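Complement C1r subcomponent (Homo sapiens, PDB 6F1D) is a serine protease of the classical complement pathway that pairs with C1s in the C1 complex, partly through its calcium-binding CUB2 domain. Local coordinates at residues L42-L47 / P84-S89. Sequence-based numbering, arbitrary orientation.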
ATOM      1  N   LEU A  42      12.550  -3.140   6.319  1.00 23.54           N
ATOM      2  CA  LEU A  42      11.109  -3.361   6.324  1.00 21.23           C
ATOM      3  C   LEU A  42      10.747  -4.452   5.339  1.00 24.64           C
ATOM      4  O   LEU A  42      11.277  -4.487   4.216  1.00 24.57           O
ATOM      5  CB  LEU A  42      10.350  -2.088   5.974  1.00 20.46           C
ATOM      6  CG  LEU A  42      10.411  -1.119   7.128  1.00 26.84           C
ATOM      7  CD1 LEU A  42      10.198   0.274   6.568  1.00 23.23           C
ATOM      8  CD2 LEU A  42       9.282  -1.530   8.114  1.00 20.13           C
ATOM      9  N   HIS A  43       9.912  -5.382   5.803  1.00 19.59           N
ATOM     10  CA  HIS A  43       9.295  -6.423   4.993  1.00 26.79           C
ATOM     11  C   HIS A  43       7.789  -6.188   4.950  1.00 23.36           C
ATOM     12  O   HIS A  43       7.160  -5.942   5.995  1.00 25.10           O
ATOM     13  CB  HIS A  43       9.574  -7.806   5.582  1.00 24.35           C
ATOM     14  CG  HIS A  43      11.005  -8.224   5.509  1.00 28.48           C
ATOM     15  ND1 HIS A  43      11.426  -9.293   4.750  1.00 36.35           N
ATOM     16  CD2 HIS A  43      12.103  -7.753   6.139  1.00 34.48           C
ATOM     17  CE1 HIS A  43      12.731  -9.454   4.904  1.00 41.73           C
ATOM     18  NE2 HIS A  43      13.166  -8.525   5.738  1.00 40.72           N
ATOM     19  N   LEU A  44       7.202  -6.275   3.757  1.00 18.60           N
ATOM     20  CA  LEU A  44       5.761  -6.039   3.578  1.00 14.53           C
ATOM     21  C   LEU A  44       5.101  -7.314   3.078  1.00 23.03           C
ATOM     22  O   LEU A  44       5.637  -8.005   2.187  1.00 26.07           O
ATOM     23  CB  LEU A  44       5.499  -4.928   2.548  1.00 21.84           C
ATOM     24  CG  LEU A  44       6.255  -3.608   2.663  1.00 26.02           C
ATOM     25  CD1 LEU A  44       5.772  -2.713   1.530  1.00 22.05           C
ATOM     26  CD2 LEU A  44       5.941  -2.980   3.992  1.00 26.92           C
ATOM     27  N   LYS A  45       3.948  -7.625   3.657  1.00 18.55           N
ATOM     28  CA  LYS A  45       3.193  -8.798   3.281  1.00 18.99           C
ATOM     29  C   LYS A  45       1.725  -8.426   3.119  1.00 21.79           C
ATOM     30  O   LYS A  45       1.069  -8.084   4.100  1.00 22.65           O
ATOM     31  CB  LYS A  45       3.317  -9.854   4.369  1.00 18.56           C
ATOM     32  CG  LYS A  45       2.402 -10.963   4.098  1.00 33.41           C
ATOM     33  CD  LYS A  45       2.025 -11.692   5.361  1.00 40.34           C
ATOM     34  CE  LYS A  45       1.626 -13.054   4.972  1.00 53.66           C
ATOM     35  NZ  LYS A  45       2.735 -13.872   4.404  1.00 64.50           N
ATOM     36  N   PHE A  46       1.187  -8.577   1.926  1.00 21.80           N
ATOM     37  CA  PHE A  46      -0.223  -8.276   1.754  1.00 20.32           C
ATOM     38  C   PHE A  46      -1.084  -9.448   2.155  1.00 27.60           C
ATOM     39  O   PHE A  46      -0.762 -10.597   1.856  1.00 20.04           O
ATOM     40  CB  PHE A  46      -0.487  -7.908   0.308  1.00 23.09           C
ATOM     41  CG  PHE A  46      -0.038  -6.511  -0.019  1.00 21.26           C
ATOM     42  CD1 PHE A  46      -0.916  -5.456   0.134  1.00 19.23           C
ATOM     43  CD2 PHE A  46       1.261  -6.255  -0.402  1.00 26.47           C
ATOM     44  CE1 PHE A  46      -0.501  -4.130  -0.135  1.00 21.01           C
ATOM     45  CE2 PHE A  46       1.687  -4.951  -0.678  1.00 33.14           C
ATOM     46  CZ  PHE A  46       0.799  -3.894  -0.557  1.00 25.18           C
ATOM     47  N   LEU A  47      -2.238  -9.139   2.726  1.00 21.63           N
ATOM     48  CA  LEU A  47      -3.225 -10.121   3.100  1.00 21.81           C
ATOM     49  C   LEU A  47      -4.250 -10.293   1.991  1.00 25.72           C
ATOM     50  O   LEU A  47      -4.287  -9.532   1.030  1.00 23.66           O
ATOM     51  CB  LEU A  47      -3.890  -9.710   4.404  1.00 26.11           C
ATOM     52  CG  LEU A  47      -2.953  -9.829   5.628  1.00 28.83           C
ATOM     53  CD1 LEU A  47      -2.018 -11.021   5.527  1.00 39.48           C
ATOM     54  CD2 LEU A  47      -2.134  -8.618   5.866  1.00 34.09           C
ATOM     55  N   PRO A  84       3.537  -9.908  -4.489  1.00 38.91           N
ATOM     56  CA  PRO A  84       4.351 -10.831  -3.698  1.00 38.04           C
ATOM     57  C   PRO A  84       4.920 -10.089  -2.506  1.00 27.18           C
ATOM     58  O   PRO A  84       4.948  -8.856  -2.463  1.00 29.34           O
ATOM     59  CB  PRO A  84       5.451 -11.266  -4.669  1.00 51.27           C
ATOM     60  CG  PRO A  84       5.637 -10.041  -5.530  1.00 54.40           C
ATOM     61  CD  PRO A  84       4.268  -9.391  -5.659  1.00 49.88           C
ATOM     62  N   ASP A  85       5.341 -10.852  -1.513  1.00 32.77           N
ATOM     63  CA  ASP A  85       5.945 -10.256  -0.328  1.00 34.43           C
ATOM     64  C   ASP A  85       7.160  -9.414  -0.711  1.00 30.38           C
ATOM     65  O   ASP A  85       7.956  -9.810  -1.563  1.00 35.22           O
ATOM     66  CB  ASP A  85       6.345 -11.367   0.637  1.00 41.14           C
ATOM     67  CG  ASP A  85       5.145 -12.113   1.185  1.00 57.37           C
ATOM     68  OD1 ASP A  85       3.987 -11.768   0.832  1.00 52.63           O
ATOM     69  OD2 ASP A  85       5.360 -13.053   1.982  1.00 69.61           O
ATOM     70  N   LEU A  86       7.317  -8.256  -0.070  1.00 27.21           N
ATOM     71  CA  LEU A  86       8.364  -7.304  -0.428  1.00 33.10           C
ATOM     72  C   LEU A  86       9.379  -7.178   0.695  1.00 35.54           C
ATOM     73  O   LEU A  86       9.040  -6.767   1.808  1.00 33.85           O
ATOM     74  CB  LEU A  86       7.769  -5.938  -0.744  1.00 28.89           C
ATOM     75  CG  LEU A  86       6.938  -6.002  -2.009  1.00 32.83           C
ATOM     76  CD1 LEU A  86       6.126  -4.717  -2.170  1.00 40.19           C
ATOM     77  CD2 LEU A  86       7.887  -6.235  -3.171  1.00 43.09           C
ATOM     78  N   ASP A  87      10.619  -7.517   0.396  1.00 31.34           N
ATOM     79  CA  ASP A  87      11.753  -7.194   1.242  1.00 28.70           C
ATOM     80  C   ASP A  87      12.380  -5.912   0.694  1.00 33.27           C
ATOM     81  O   ASP A  87      13.072  -5.947  -0.323  1.00 35.60           O
ATOM     82  CB  ASP A  87      12.754  -8.345   1.244  1.00 36.75           C
ATOM     83  CG  ASP A  87      14.080  -7.964   1.906  1.00 47.81           C
ATOM     84  OD1 ASP A  87      14.208  -6.832   2.452  1.00 54.73           O
ATOM     85  OD2 ASP A  87      14.990  -8.817   1.902  1.00 51.35           O
ATOM     86  N   THR A  88      12.182  -4.803   1.391  1.00 29.25           N
ATOM     87  CA  THR A  88      12.493  -3.496   0.831  1.00 30.08           C
ATOM     88  C   THR A  88      13.937  -3.055   1.004  1.00 37.20           C
ATOM     89  O   THR A  88      14.306  -2.032   0.429  1.00 36.75           O
ATOM     90  CB  THR A  88      11.617  -2.426   1.465  1.00 28.52           C
ATOM     91  OG1 THR A  88      12.022  -2.263   2.830  1.00 30.76           O
ATOM     92  CG2 THR A  88      10.130  -2.787   1.360  1.00 31.31           C
ATOM     93  N   SER A  89      14.743  -3.757   1.809  1.00 28.82           N
ATOM     94  CA  SER A  89      16.093  -3.323   2.173  1.00 36.27           C
ATOM     95  C   SER A  89      16.155  -1.859   2.615  1.00 31.10           C
ATOM     96  O   SER A  89      17.160  -1.182   2.423  1.00 45.61           O
ATOM     97  CB  SER A  89      17.072  -3.568   1.025  1.00 45.85           C
ATOM     98  OG  SER A  89      17.233  -4.962   0.835  1.00 58.11           O
TER
HETATM   99  O   HOH W   1       2.516  -9.941  -0.220  1.00 32.57           O
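The imidazole of His43 carries the carboxylate of Asp87 over one face, the two planes stacked only 18° apart, with Asp87 OD1 displaced toward the ring's rim. CE1 of His43 comes 3.6 Å from Asp87 CG, while His43 NE2 hydrogen-bonds to Glu115 on strand 109-116, so the ring, with a carboxylate over its face and another on its nitrogen, would probably lean toward the protonated form. Asp87 has its CG anti to the backbone N (chi1 170°), which carries the carboxylate over the ring face.

This is an edge of the CUB beta-sandwich: the short strand 86-87 closes one side of the antiparallel four-stranded sheet by pairing with strand 40-46, itself flanked on its other side by 109-116. Leu44 and Leu86 form the hydrogen-bonded pair, with Leu44 N to Leu86 O at 2.7 Å and Leu86 N to Leu44 O at 2.8 Å. Their side chains leave on the face opposite His43 and Asp87, the CB atoms 4.1 Å apart; Leu44 packs on Tyr112, whereas Leu86 reaches Ile67 of the facing sheet. Phe46 turns inward too, against Leu65 and Ile67, and a water lies at its ring edge, in plane. That water accepts from Phe46 N and donates to Asp85 OD1, tying Phe46 to Asp85 through a single water. On the outer side, Lys45 runs alongside Asp85, its chain bending at the end to bring NZ into a long salt bridge with OD2.

At the far end Asp87 OD1 closes an Asx turn by accepting from Ser89 N. Here Leu42 O takes two donors from Thr88: the backbone N nearly along the C=O axis, and OG1, 2.7 Å from that oxygen, tilted 27° from the carbonyl plane.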